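Local coordinates for protein-glutamine gamma-glutamyltransferase (Pagrus major, PDB 1G0D) that catalyses calcium-dependent cross-linking of proteins by joining peptide-bound glutamine to lysine side chains or other primary amines, at residues T24-R29 / G178-Y183; S325-N330 / T398-V403; D140-L145 / S340-P345; V605-P610 / V663-D668. All blocks are in the same frame, centred on the assembly; numbering follows the deposited sequence.

Contact 1 of 4, residues T24-R29 / G178-Y183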
loop_
_atom_site.group_PDB
_atom_site.type_symbol
_atom_site.label_atom_id
_atom_site.label_comp_id
_atom_site.label_asym_id
_atom_site.label_seq_id
_atom_site.Cartn_x
_atom_site.Cartn_y
_atom_site.Cartn_z
ATOM N N THR A 24 -6.170 21.716 0.569
ATOM C CA THR A 24 -4.951 21.428 1.306
ATOM C C THR A 24 -5.074 21.880 2.773
ATOM O O THR A 24 -4.130 21.727 3.546
ATOM C CB THR A 24 -3.763 22.167 0.726
ATOM O OG1 THR A 24 -4.021 23.553 0.859
ATOM C CG2 THR A 24 -3.544 21.881 -0.729
ATOM N N ARG A 25 -6.226 22.416 3.167
ATOM C CA ARG A 25 -6.379 22.904 4.530
ATOM C C ARG A 25 -6.467 21.883 5.634
ATOM O O ARG A 25 -6.369 22.269 6.787
ATOM C CB ARG A 25 -7.559 23.848 4.649
ATOM C CG ARG A 25 -8.864 23.149 4.752
ATOM C CD ARG A 25 -9.878 24.113 5.306
ATOM N NE ARG A 25 -11.053 23.419 5.798
ATOM C CZ ARG A 25 -12.101 24.043 6.320
ATOM N NH1 ARG A 25 -12.098 25.362 6.409
ATOM N NH2 ARG A 25 -13.157 23.361 6.754
ATOM N N GLU A 26 -6.649 20.599 5.303
ATOM C CA GLU A 26 -6.699 19.534 6.320
ATOM C C GLU A 26 -5.294 19.414 6.899
ATOM O O GLU A 26 -5.119 19.114 8.060
ATOM C CB GLU A 26 -7.054 18.201 5.687
ATOM C CG GLU A 26 -8.447 18.122 5.311
ATOM C CD GLU A 26 -9.290 18.341 6.506
ATOM O OE1 GLU A 26 -9.630 17.341 7.160
ATOM O OE2 GLU A 26 -9.607 19.513 6.810
ATOM N N ILE A 27 -4.305 19.649 6.030
ATOM C CA ILE A 27 -2.885 19.626 6.350
ATOM C C ILE A 27 -2.513 20.768 7.319
ATOM O O ILE A 27 -1.885 20.509 8.335
ATOM C CB ILE A 27 -2.028 19.774 5.032
ATOM C CG1 ILE A 27 -2.320 18.616 4.074
ATOM C CG2 ILE A 27 -0.541 19.787 5.341
ATOM C CD1 ILE A 27 -1.888 18.889 2.627
ATOM N N ASP A 28 -2.896 22.013 7.013
ATOM C CA ASP A 28 -2.573 23.182 7.846
ATOM C C ASP A 28 -3.313 24.440 7.316
ATOM O O ASP A 28 -3.471 24.611 6.116
ATOM C CB ASP A 28 -1.057 23.419 7.811
ATOM C CG ASP A 28 -0.535 24.212 9.022
ATOM O OD1 ASP A 28 0.671 24.107 9.357
ATOM O OD2 ASP A 28 -1.314 24.954 9.653
ATOM N N ARG A 29 -3.739 25.325 8.220
ATOM C CA ARG A 29 -4.447 26.569 7.878
ATOM C C ARG A 29 -3.578 27.789 8.020
ATOM O O ARG A 29 -3.803 28.805 7.371
ATOM C CB ARG A 29 -5.603 26.785 8.811
ATOM C CG ARG A 29 -6.809 26.115 8.346
ATOM C CD ARG A 29 -7.671 25.794 9.498
ATOM N NE ARG A 29 -8.099 24.416 9.370
ATOM C CZ ARG A 29 -9.349 24.012 9.537
ATOM N NH1 ARG A 29 -9.652 22.718 9.398
ATOM N NH2 ARG A 29 -10.279 24.907 9.852
ATOM N N GLY A 178 -3.444 8.559 7.043
ATOM C CA GLY A 178 -3.086 9.815 7.689
ATOM C C GLY A 178 -2.253 10.802 6.886
ATOM O O GLY A 178 -1.367 11.410 7.455
ATOM N N GLN A 179 -2.508 10.986 5.585
ATOM C CA GLN A 179 -1.704 11.933 4.808
ATOM C C GLN A 179 -1.856 13.403 5.210
ATOM O O GLN A 179 -0.990 14.231 4.892
ATOM C CB GLN A 179 -1.982 11.795 3.309
ATOM C CG GLN A 179 -3.412 11.973 2.926
ATOM C CD GLN A 179 -4.153 10.670 2.892
ATOM O OE1 GLN A 179 -3.772 9.682 3.557
ATOM N NE2 GLN A 179 -5.226 10.645 2.120
ATOM N N PHE A 180 -2.925 13.738 5.930
ATOM C CA PHE A 180 -3.129 15.129 6.351
ATOM C C PHE A 180 -2.866 15.380 7.831
ATOM O O PHE A 180 -3.221 16.444 8.353
ATOM C CB PHE A 180 -4.539 15.593 5.990
ATOM C CG PHE A 180 -4.837 15.472 4.527
ATOM C CD1 PHE A 180 -3.880 15.845 3.575
ATOM C CD2 PHE A 180 -6.035 14.936 4.100
ATOM C CE1 PHE A 180 -4.108 15.682 2.233
ATOM C CE2 PHE A 180 -6.286 14.768 2.766
ATOM C CZ PHE A 180 -5.319 15.139 1.823
ATOM N N GLU A 181 -2.250 14.392 8.495
ATOM C CA GLU A 181 -1.896 14.480 9.915
ATOM C C GLU A 181 -0.728 15.423 10.013
ATOM O O GLU A 181 -0.000 15.609 9.052
ATOM C CB GLU A 181 -1.521 13.112 10.473
ATOM C CG GLU A 181 -2.709 12.153 10.611
ATOM C CD GLU A 181 -3.720 12.537 11.700
ATOM O OE1 GLU A 181 -3.670 11.916 12.782
ATOM O OE2 GLU A 181 -4.570 13.430 11.482
ATOM N N ASP A 182 -0.516 16.014 11.168
ATOM C CA ASP A 182 0.541 17.002 11.230
ATOM C C ASP A 182 1.890 16.596 10.759
ATOM O O ASP A 182 2.407 15.574 11.192
ATOM C CB ASP A 182 0.700 17.545 12.631
ATOM C CG ASP A 182 -0.441 18.393 13.032
ATOM O OD1 ASP A 182 -0.361 19.026 14.099
ATOM O OD2 ASP A 182 -1.422 18.413 12.275
ATOM N N TYR A 183 2.442 17.438 9.891
ATOM C CA TYR A 183 3.784 17.302 9.339
ATOM C C TYR A 183 4.071 16.179 8.355
ATOM O O TYR A 183 5.171 16.074 7.810
ATOM C CB TYR A 183 4.785 17.262 10.486
ATOM C CG TYR A 183 4.507 18.324 11.516
ATOM C CD1 TYR A 183 4.274 17.989 12.841
ATOM C CD2 TYR A 183 4.416 19.664 11.152
ATOM C CE1 TYR A 183 3.950 18.954 13.777
ATOM C CE2 TYR A 183 4.092 20.639 12.075
ATOM C CZ TYR A 183 3.859 20.276 13.386
ATOM O OH TYR A 183 3.518 21.233 14.310
HETATM O O HOH W 1 -3.478 18.565 9.992
HETATM O O HOH W 2 1.193 20.207 9.012
#
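A type I beta turn from Gly178 to Glu181, lying between strand 169-176 and helix 184-193, sets Phe180 against Glu26 and Ile27 in the loop after helix 15-21. The turn is closed by the bond from Glu181 N to Gly178 O (3.3 Å), and Phe180 is its third residue, with its side chain facing the other loop. Two neighbours meet the ring obliquely. Ile27 CG1 comes to 3.2 Å from Phe180 CD1, with Ile27 CD1 next along the same flank, while Glu26 CB lies 3.7 Å from Phe180 CG. Ile27 CG1 stands opposite its carbonyl carbon (chi1 -61°), which directs that branch, rather than CG2, at the ring. Gln179 CG lies over the centre of one ring face. Past CB, Glu26 bends away, and its carboxylate forms a salt bridge with Arg655, as does Glu181; the C-terminal Ig-like region thus meets both loops. The polar part of the contact is backbone and water. Glu26 O and Phe180 O are both acceptors and cannot pair directly, but one water lies between them and hydrogen-bonds to them, 2.6 Å from Glu26 O and 2.7 Å from Phe180 O. A second water accepts from Tyr183 N and donates to Ile27 O, at 3.2 Å from each.

Contact 2 of 4, residues S325-N330 / T398-V403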
loop_
_atom_site.group_PDB
_atom_site.type_symbol
_atom_site.label_atom_id
_atom_site.label_comp_id
_atom_site.label_asym_id
_atom_site.label_seq_id
_atom_site.Cartn_x
_atom_site.Cartn_y
_atom_site.Cartn_z
ATOM N N SER A 325 11.226 -21.897 0.317
ATOM C CA SER A 325 10.108 -21.242 -0.373
ATOM C C SER A 325 9.258 -22.189 -1.166
ATOM O O SER A 325 9.769 -22.997 -1.921
ATOM C CB SER A 325 10.603 -20.167 -1.313
ATOM O OG SER A 325 11.295 -19.180 -0.580
ATOM N N ASP A 326 7.948 -22.046 -0.996
ATOM C CA ASP A 326 6.954 -22.884 -1.655
ATOM C C ASP A 326 6.080 -22.120 -2.691
ATOM O O ASP A 326 4.894 -21.819 -2.476
ATOM C CB ASP A 326 6.085 -23.505 -0.568
ATOM C CG ASP A 326 5.379 -24.746 -1.018
ATOM O OD1 ASP A 326 5.665 -25.261 -2.125
ATOM O OD2 ASP A 326 4.525 -25.209 -0.233
ATOM N N SER A 327 6.696 -21.791 -3.817
ATOM C CA SER A 327 6.003 -21.102 -4.883
ATOM C C SER A 327 5.322 -19.782 -4.516
ATOM O O SER A 327 5.747 -19.045 -3.600
ATOM C CB SER A 327 4.971 -22.034 -5.503
ATOM O OG SER A 327 5.052 -21.968 -6.904
ATOM N N SER A 328 4.261 -19.508 -5.271
ATOM C CA SER A 328 3.483 -18.290 -5.165
ATOM C C SER A 328 3.059 -17.883 -3.789
ATOM O O SER A 328 2.634 -18.711 -2.987
ATOM C CB SER A 328 2.247 -18.401 -6.052
ATOM O OG SER A 328 2.613 -18.752 -7.386
ATOM N N TRP A 329 3.165 -16.583 -3.535
ATOM C CA TRP A 329 2.783 -15.995 -2.258
ATOM C C TRP A 329 1.275 -16.096 -2.039
ATOM O O TRP A 329 0.515 -16.140 -3.014
ATOM C CB TRP A 329 3.187 -14.527 -2.255
ATOM C CG TRP A 329 4.657 -14.297 -2.263
ATOM C CD1 TRP A 329 5.634 -15.159 -2.705
ATOM C CD2 TRP A 329 5.336 -13.114 -1.800
ATOM N NE1 TRP A 329 6.879 -14.574 -2.543
ATOM C CE2 TRP A 329 6.721 -13.325 -1.993
ATOM C CE3 TRP A 329 4.909 -11.898 -1.240
ATOM C CZ2 TRP A 329 7.678 -12.348 -1.642
ATOM C CZ3 TRP A 329 5.864 -10.932 -0.894
ATOM C CH2 TRP A 329 7.224 -11.164 -1.097
ATOM N N ASN A 330 0.823 -16.113 -0.781
ATOM C CA ASN A 330 -0.620 -16.197 -0.517
ATOM C C ASN A 330 -1.303 -14.938 -1.092
ATOM O O ASN A 330 -2.455 -14.976 -1.561
ATOM C CB ASN A 330 -0.898 -16.300 0.982
ATOM C CG ASN A 330 -0.660 -17.697 1.538
ATOM O OD1 ASN A 330 -0.179 -18.599 0.835
ATOM N ND2 ASN A 330 -0.987 -17.879 2.812
ATOM N N THR A 398 3.566 -21.805 -13.431
ATOM C CA THR A 398 4.335 -22.781 -12.653
ATOM C C THR A 398 3.682 -24.164 -12.805
ATOM O O THR A 398 2.508 -24.368 -12.470
ATOM C CB THR A 398 4.405 -22.421 -11.110
ATOM O OG1 THR A 398 5.660 -21.798 -10.801
ATOM C CG2 THR A 398 4.347 -23.653 -10.253
ATOM N N ILE A 399 4.447 -25.109 -13.337
ATOM C CA ILE A 399 3.963 -26.462 -13.492
ATOM C C ILE A 399 4.755 -27.362 -12.538
ATOM O O ILE A 399 5.972 -27.423 -12.641
ATOM C CB ILE A 399 4.181 -26.921 -14.915
ATOM C CG1 ILE A 399 3.290 -26.093 -15.838
ATOM C CG2 ILE A 399 3.908 -28.421 -15.031
ATOM C CD1 ILE A 399 3.579 -26.297 -17.316
ATOM N N TYR A 400 4.084 -28.043 -11.611
ATOM C CA TYR A 400 4.768 -28.938 -10.666
ATOM C C TYR A 400 5.060 -30.328 -11.237
ATOM O O TYR A 400 4.255 -30.861 -11.987
ATOM C CB TYR A 400 3.915 -29.146 -9.449
ATOM C CG TYR A 400 3.963 -28.018 -8.475
ATOM C CD1 TYR A 400 3.195 -26.863 -8.674
ATOM C CD2 TYR A 400 4.673 -28.155 -7.279
ATOM C CE1 TYR A 400 3.119 -25.876 -7.684
ATOM C CE2 TYR A 400 4.609 -27.186 -6.282
ATOM C CZ TYR A 400 3.823 -26.050 -6.478
ATOM O OH TYR A 400 3.691 -25.157 -5.423
ATOM N N TRP A 401 6.191 -30.924 -10.872
ATOM C CA TRP A 401 6.524 -32.259 -11.371
ATOM C C TRP A 401 7.057 -33.196 -10.303
ATOM O O TRP A 401 7.784 -32.776 -9.399
ATOM C CB TRP A 401 7.572 -32.185 -12.465
ATOM C CG TRP A 401 7.207 -31.298 -13.593
ATOM C CD1 TRP A 401 7.216 -29.931 -13.601
ATOM C CD2 TRP A 401 6.816 -31.703 -14.910
ATOM N NE1 TRP A 401 6.855 -29.466 -14.842
ATOM C CE2 TRP A 401 6.605 -30.541 -15.664
ATOM C CE3 TRP A 401 6.622 -32.944 -15.526
ATOM C CZ2 TRP A 401 6.213 -30.578 -16.988
ATOM C CZ3 TRP A 401 6.239 -32.976 -16.845
ATOM C CH2 TRP A 401 6.037 -31.810 -17.559
ATOM N N ILE A 402 6.670 -34.467 -10.400
ATOM C CA ILE A 402 7.173 -35.498 -9.497
ATOM C C ILE A 402 8.345 -36.109 -10.273
ATOM O O ILE A 402 8.154 -36.801 -11.281
ATOM C CB ILE A 402 6.153 -36.638 -9.254
ATOM C CG1 ILE A 402 4.884 -36.092 -8.568
ATOM C CG2 ILE A 402 6.847 -37.776 -8.521
ATOM C CD1 ILE A 402 4.782 -36.332 -7.085
ATOM N N VAL A 403 9.562 -35.819 -9.858
ATOM C CA VAL A 403 10.698 -36.402 -10.543
ATOM C C VAL A 403 11.169 -37.569 -9.701
ATOM O O VAL A 403 11.505 -37.398 -8.522
ATOM C CB VAL A 403 11.861 -35.410 -10.673
ATOM C CG1 VAL A 403 12.946 -36.047 -11.501
ATOM C CG2 VAL A 403 11.374 -34.085 -11.311
HETATM O O HOH W 3 7.032 -20.866 -8.436
#
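Ser327 meets Tyr400 and Thr398 at a glancing contact between the 325-330 loop and side chains of strand 397-403, and its short side chain meets both residues. CB comes first, 3.4 Å from Tyr400 OH, so the phenol end rests on carbon here. One bond farther out, Ser327 OG is 3.8 Å from Tyr400 OH, too long for a hydrogen bond, and lies equally far from Thr398 CG2. What OG does bind is a water 2.7 Å away, and that water reaches Thr398 OG1 at 2.9 Å, so the two hydroxyls are joined through solvent. The ring of Tyr400 arrives at this spot because CG lies opposite the carbonyl carbon (chi1 -79°). Asp326 stands across it at about a right angle, its carboxylate plane turned 83° from the ring, with OD1 3.8 Å from Tyr400 OH; its strong partners are elsewhere, the salt bridges of OD2 to Lys562 and Arg560. Thr398 directly follows Asp397, a probable calcium ligand. Strand 397-403 runs between strands 307-312 and 409-414 in a mixed sheet, whereas the 325-330 loop leads into strand 329-339, where Trp329 and the active-site residue His332 meet edge-to-face.

Contact 3 of 4, residues D140-L145 / S340-P345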
loop_
_atom_site.group_PDB
_atom_site.type_symbol
_atom_site.label_atom_id
_atom_site.label_comp_id
_atom_site.label_asym_id
_atom_site.label_seq_id
_atom_site.Cartn_x
_atom_site.Cartn_y
_atom_site.Cartn_z
ATOM N N ASP A 140 -5.353 20.511 -16.909
ATOM C CA ASP A 140 -4.132 20.470 -17.681
ATOM C C ASP A 140 -3.017 19.724 -16.970
ATOM O O ASP A 140 -1.935 19.527 -17.531
ATOM C CB ASP A 140 -3.668 21.861 -17.961
ATOM C CG ASP A 140 -4.586 22.573 -18.869
ATOM O OD1 ASP A 140 -4.565 23.810 -18.820
ATOM O OD2 ASP A 140 -5.330 21.907 -19.619
ATOM N N ASP A 141 -3.264 19.314 -15.730
ATOM C CA ASP A 141 -2.253 18.596 -14.964
ATOM C C ASP A 141 -2.194 17.151 -15.457
ATOM O O ASP A 141 -3.236 16.541 -15.757
ATOM C CB ASP A 141 -2.610 18.638 -13.472
ATOM C CG ASP A 141 -1.448 18.233 -12.576
ATOM O OD1 ASP A 141 -0.672 17.326 -12.955
ATOM O OD2 ASP A 141 -1.310 18.819 -11.483
ATOM N N MET A 142 -0.987 16.598 -15.542
ATOM C CA MET A 142 -0.840 15.224 -15.981
ATOM C C MET A 142 -1.520 14.209 -15.053
ATOM O O MET A 142 -1.898 13.128 -15.504
ATOM C CB MET A 142 0.636 14.909 -16.173
ATOM C CG MET A 142 1.155 15.228 -17.598
ATOM S SD MET A 142 2.959 15.005 -17.666
ATOM C CE MET A 142 3.565 16.181 -16.162
ATOM N N VAL A 143 -1.708 14.539 -13.771
ATOM C CA VAL A 143 -2.400 13.616 -12.857
ATOM C C VAL A 143 -3.948 13.825 -12.870
ATOM O O VAL A 143 -4.697 13.226 -12.096
ATOM C CB VAL A 143 -1.886 13.776 -11.423
ATOM C CG1 VAL A 143 -0.414 13.417 -11.351
ATOM C CG2 VAL A 143 -2.068 15.197 -10.985
ATOM N N TYR A 144 -4.427 14.648 -13.790
ATOM C CA TYR A 144 -5.842 14.912 -13.899
ATOM C C TYR A 144 -6.691 13.658 -14.001
ATOM O O TYR A 144 -6.454 12.826 -14.890
ATOM C CB TYR A 144 -6.097 15.752 -15.138
ATOM C CG TYR A 144 -7.541 16.139 -15.274
ATOM C CD1 TYR A 144 -8.229 16.698 -14.207
ATOM C CD2 TYR A 144 -8.219 15.973 -16.480
ATOM C CE1 TYR A 144 -9.573 17.104 -14.340
ATOM C CE2 TYR A 144 -9.572 16.379 -16.620
ATOM C CZ TYR A 144 -10.239 16.954 -15.545
ATOM O OH TYR A 144 -11.533 17.450 -15.697
ATOM N N LEU A 145 -7.668 13.538 -13.095
ATOM C CA LEU A 145 -8.622 12.426 -13.052
ATOM C C LEU A 145 -10.002 13.110 -13.129
ATOM O O LEU A 145 -10.429 13.754 -12.172
ATOM C CB LEU A 145 -8.483 11.639 -11.738
ATOM C CG LEU A 145 -8.920 10.138 -11.722
ATOM C CD1 LEU A 145 -8.406 9.386 -10.455
ATOM C CD2 LEU A 145 -10.435 10.050 -11.788
ATOM N N SER A 340 -0.836 10.431 -16.578
ATOM C CA SER A 340 -0.712 10.216 -17.994
ATOM C C SER A 340 0.777 9.959 -18.285
ATOM O O SER A 340 1.676 10.532 -17.645
ATOM C CB SER A 340 -1.211 11.440 -18.736
ATOM O OG SER A 340 -0.257 12.471 -18.669
ATOM N N ARG A 341 1.035 9.100 -19.258
ATOM C CA ARG A 341 2.405 8.725 -19.591
ATOM C C ARG A 341 2.868 9.325 -20.888
ATOM O O ARG A 341 2.893 8.671 -21.929
ATOM C CB ARG A 341 2.551 7.194 -19.673
ATOM C CG ARG A 341 2.302 6.471 -18.380
ATOM C CD ARG A 341 3.273 6.903 -17.285
ATOM N NE ARG A 341 4.674 6.620 -17.586
ATOM C CZ ARG A 341 5.259 5.430 -17.456
ATOM N NH1 ARG A 341 6.544 5.279 -17.756
ATOM N NH2 ARG A 341 4.561 4.392 -17.040
ATOM N N GLU A 342 3.249 10.581 -20.825
ATOM C CA GLU A 342 3.726 11.235 -22.007
ATOM C C GLU A 342 5.085 10.679 -22.424
ATOM O O GLU A 342 5.563 10.925 -23.528
ATOM C CB GLU A 342 3.785 12.717 -21.730
ATOM C CG GLU A 342 2.422 13.279 -21.483
ATOM C CD GLU A 342 2.364 14.763 -21.746
ATOM O OE1 GLU A 342 1.357 15.383 -21.335
ATOM O OE2 GLU A 342 3.322 15.309 -22.350
ATOM N N ASP A 343 5.710 9.908 -21.547
ATOM C CA ASP A 343 7.004 9.324 -21.879
ATOM C C ASP A 343 6.896 8.026 -22.695
ATOM O O ASP A 343 7.911 7.428 -23.025
ATOM C CB ASP A 343 7.814 9.070 -20.595
ATOM C CG ASP A 343 7.130 8.113 -19.635
ATOM O OD1 ASP A 343 5.897 8.187 -19.496
ATOM O OD2 ASP A 343 7.832 7.291 -19.008
ATOM N N LEU A 344 5.681 7.601 -23.024
ATOM C CA LEU A 344 5.485 6.369 -23.769
ATOM C C LEU A 344 4.421 6.523 -24.847
ATOM O O LEU A 344 3.678 7.496 -24.879
ATOM C CB LEU A 344 5.027 5.223 -22.854
ATOM C CG LEU A 344 5.335 5.066 -21.367
ATOM C CD1 LEU A 344 4.335 4.098 -20.738
ATOM C CD2 LEU A 344 6.744 4.570 -21.175
ATOM N N PRO A 345 4.331 5.547 -25.752
ATOM C CA PRO A 345 3.336 5.596 -26.813
ATOM C C PRO A 345 1.918 5.852 -26.307
ATOM O O PRO A 345 1.624 5.712 -25.112
ATOM C CB PRO A 345 3.458 4.224 -27.459
ATOM C CG PRO A 345 4.851 3.888 -27.261
ATOM C CD PRO A 345 5.186 4.363 -25.893
#
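Met142 and Ser340 join two surface loops by one backbone hydrogen bond and a small side-chain contact. The bond runs from Ser340 N to Met142 O, 3.1 Å long with an N-H...O angle of 144°; the donor stands 36° out of the carbonyl plane, off the lone-pair directions. The non-bonded contacts belong to the Met142 side chain, which lies alongside the serine hydroxyl: CG is 3.3 Å from Ser340 OG. The same CG is 3.7 Å from Glu342 OE1, and Met142 SD lies 4.0 Å from that oxygen, where the two side chains cross at about a right angle. Ser340 holds OG between its backbone N and carbonyl carbon (chi1 76°), which directs it at the methionine. Replacing Met142 with an alanine removes CG, SD and CE, and would probably open a gap between Ser340 OG, Glu342 and Pro212. Bonds within each loop shape the two partners. Asp141 OD1 accepts from Val143 N at 3.1 Å, an Asx turn inside the type I turn Asp141-Tyr144, and also pairs with Arg36. In the type I turn Arg341-Leu344, the guanidinium of Arg341 pairs with both carboxylate oxygens of Asp343, NE to OD1 at 2.8 Å and NH1 to OD2 at 2.7 Å, both on syn lone pairs. The 140-145 loop links strand 121-133 to helix 148-156, the 340-345 loop joins the antiparallel strands 329-339 and 350-355, and helix 212-223 touches both.

Contact 4 of 4, residues V605-P610 / V663-D668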
loop_
_atom_site.group_PDB
_atom_site.type_symbol
_atom_site.label_atom_id
_atom_site.label_comp_id
_atom_site.label_asym_id
_atom_site.label_seq_id
_atom_site.Cartn_x
_atom_site.Cartn_y
_atom_site.Cartn_z
ATOM N N VAL A 605 -11.932 -0.740 24.483
ATOM C CA VAL A 605 -11.644 -1.925 23.696
ATOM C C VAL A 605 -11.623 -3.136 24.628
ATOM O O VAL A 605 -11.201 -3.038 25.773
ATOM C CB VAL A 605 -10.324 -1.732 22.888
ATOM C CG1 VAL A 605 -9.384 -0.845 23.648
ATOM C CG2 VAL A 605 -9.740 -3.062 22.500
ATOM N N SER A 606 -12.128 -4.264 24.140
ATOM C CA SER A 606 -12.211 -5.473 24.950
ATOM C C SER A 606 -12.286 -6.775 24.148
ATOM O O SER A 606 -12.837 -6.799 23.059
ATOM C CB SER A 606 -13.466 -5.386 25.813
ATOM O OG SER A 606 -14.532 -6.148 25.256
ATOM N N PHE A 607 -11.749 -7.866 24.689
ATOM C CA PHE A 607 -11.825 -9.170 24.016
ATOM C C PHE A 607 -11.660 -10.301 25.024
ATOM O O PHE A 607 -11.438 -10.063 26.202
ATOM C CB PHE A 607 -10.801 -9.275 22.842
ATOM C CG PHE A 607 -9.427 -9.800 23.222
ATOM C CD1 PHE A 607 -9.073 -11.119 22.946
ATOM C CD2 PHE A 607 -8.460 -8.952 23.770
ATOM C CE1 PHE A 607 -7.783 -11.588 23.203
ATOM C CE2 PHE A 607 -7.166 -9.409 24.032
ATOM C CZ PHE A 607 -6.832 -10.739 23.743
ATOM N N THR A 608 -11.818 -11.531 24.560
ATOM C CA THR A 608 -11.679 -12.691 25.424
ATOM C C THR A 608 -10.579 -13.608 24.931
ATOM O O THR A 608 -10.599 -14.041 23.797
ATOM C CB THR A 608 -12.988 -13.515 25.476
ATOM O OG1 THR A 608 -13.987 -12.799 26.213
ATOM C CG2 THR A 608 -12.747 -14.837 26.165
ATOM N N ASN A 609 -9.618 -13.897 25.790
ATOM C CA ASN A 609 -8.531 -14.802 25.454
ATOM C C ASN A 609 -9.078 -16.146 24.927
ATOM O O ASN A 609 -9.725 -16.881 25.656
ATOM C CB ASN A 609 -7.714 -15.044 26.711
ATOM C CG ASN A 609 -6.505 -15.888 26.464
ATOM O OD1 ASN A 609 -6.259 -16.316 25.339
ATOM N ND2 ASN A 609 -5.732 -16.136 27.521
ATOM N N PRO A 610 -8.853 -16.466 23.644
ATOM C CA PRO A 610 -9.346 -17.736 23.089
ATOM C C PRO A 610 -8.311 -18.853 23.348
ATOM O O PRO A 610 -8.512 -20.031 23.018
ATOM C CB PRO A 610 -9.468 -17.439 21.602
ATOM C CG PRO A 610 -8.308 -16.560 21.351
ATOM C CD PRO A 610 -8.143 -15.691 22.615
ATOM N N VAL A 663 -7.302 -0.183 16.175
ATOM C CA VAL A 663 -6.640 -0.767 17.315
ATOM C C VAL A 663 -5.985 -2.123 17.027
ATOM O O VAL A 663 -6.530 -2.993 16.323
ATOM C CB VAL A 663 -7.635 -0.905 18.497
ATOM C CG1 VAL A 663 -6.937 -1.464 19.705
ATOM C CG2 VAL A 663 -8.220 0.446 18.828
ATOM N N ASP A 664 -4.785 -2.255 17.583
ATOM C CA ASP A 664 -3.980 -3.450 17.507
ATOM C C ASP A 664 -3.666 -4.003 18.921
ATOM O O ASP A 664 -3.450 -3.252 19.871
ATOM C CB ASP A 664 -2.677 -3.125 16.791
ATOM C CG ASP A 664 -1.671 -4.243 16.897
ATOM O OD1 ASP A 664 -1.768 -5.218 16.110
ATOM O OD2 ASP A 664 -0.786 -4.157 17.779
ATOM N N PHE A 665 -3.665 -5.325 19.056
ATOM C CA PHE A 665 -3.308 -5.976 20.326
ATOM C C PHE A 665 -2.259 -7.067 20.114
ATOM O O PHE A 665 -2.434 -7.971 19.276
ATOM C CB PHE A 665 -4.530 -6.609 21.034
ATOM C CG PHE A 665 -4.163 -7.458 22.247
ATOM C CD1 PHE A 665 -3.974 -6.876 23.507
ATOM C CD2 PHE A 665 -3.942 -8.830 22.117
ATOM C CE1 PHE A 665 -3.559 -7.658 24.613
ATOM C CE2 PHE A 665 -3.532 -9.603 23.212
ATOM C CZ PHE A 665 -3.339 -9.017 24.454
ATOM N N ASP A 666 -1.165 -6.972 20.869
ATOM C CA ASP A 666 -0.117 -7.987 20.806
ATOM C C ASP A 666 0.228 -8.536 22.189
ATOM O O ASP A 666 0.152 -7.833 23.208
ATOM C CB ASP A 666 1.161 -7.471 20.134
ATOM C CG ASP A 666 2.093 -8.614 19.710
ATOM O OD1 ASP A 666 3.323 -8.458 19.859
ATOM O OD2 ASP A 666 1.596 -9.665 19.230
ATOM N N SER A 667 0.618 -9.804 22.203
ATOM C CA SER A 667 0.952 -10.472 23.438
ATOM C C SER A 667 1.917 -11.549 23.026
ATOM O O SER A 667 2.090 -11.773 21.828
ATOM C CB SER A 667 -0.302 -11.112 24.010
ATOM O OG SER A 667 -0.802 -12.054 23.075
ATOM N N ASP A 668 2.521 -12.218 24.010
ATOM C CA ASP A 668 3.484 -13.296 23.741
ATOM C C ASP A 668 2.872 -14.436 22.934
ATOM O O ASP A 668 3.437 -14.846 21.923
ATOM C CB ASP A 668 4.068 -13.865 25.049
ATOM C CG ASP A 668 3.004 -14.407 25.987
ATOM O OD1 ASP A 668 3.380 -15.090 26.963
ATOM O OD2 ASP A 668 1.800 -14.152 25.763
#
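The ring of Phe665 carries Phe607 on one face: Phe607 CE2 stands 3.6 Å above the ring plane of Phe665, over its centre. This is an edge-to-face stack in which Phe607 supplies the edge; the centroids are 4.8 Å apart and the planes meet at 58°, so the T is tilted. At the near side Phe607 CZ comes to 3.5 Å from Phe665 CE2. The two side chains cross at about a right angle, Phe665 reaching inward with CG opposite its backbone N (chi1 172°), and Phe607 with CG between its backbone N and carbonyl carbon. Two residues earlier in each strand, Val605 CG2 and Val663 CG1 meet at 4.3 Å. All four residues are buried, and their alternation along each strand is that of inward-facing residues in a beta sandwich, the Ig-like fold of this C-terminal domain. A serine in place of Phe665 would probably leave the edge of Phe607 without an aromatic face and open a gap between the sheets, beside Phe620. The CA atoms of Phe607 and Phe665 are 9.8 Å apart, a separation of facing sheets rather than paired strands: strand 601-608 lies between 588-590 and 644-651, and strand 659-666 between 673-682 and 619-624.

In the fold
Contact 4 alone is fully buried and wholly apolar, joining two facing sheets of one Ig-like domain. Contact 3 is the surface contact, and the one where a direct hydrogen bond spans the segments. Contacts 1 and 2 are partly buried and use water to bridge groups that do not bond directly, backbone atoms in contact 1 and serine and threonine hydroxyls in contact 2. Contacts 2 and 3 draw on opposite ends of strand 329-339, yet their centres are about 39 Å apart. Contacts 1 and 3, whose segments alternate along the chain, both tie loops near the N-terminal strands to the catalytic region; their nearest atoms are about 11 Å apart.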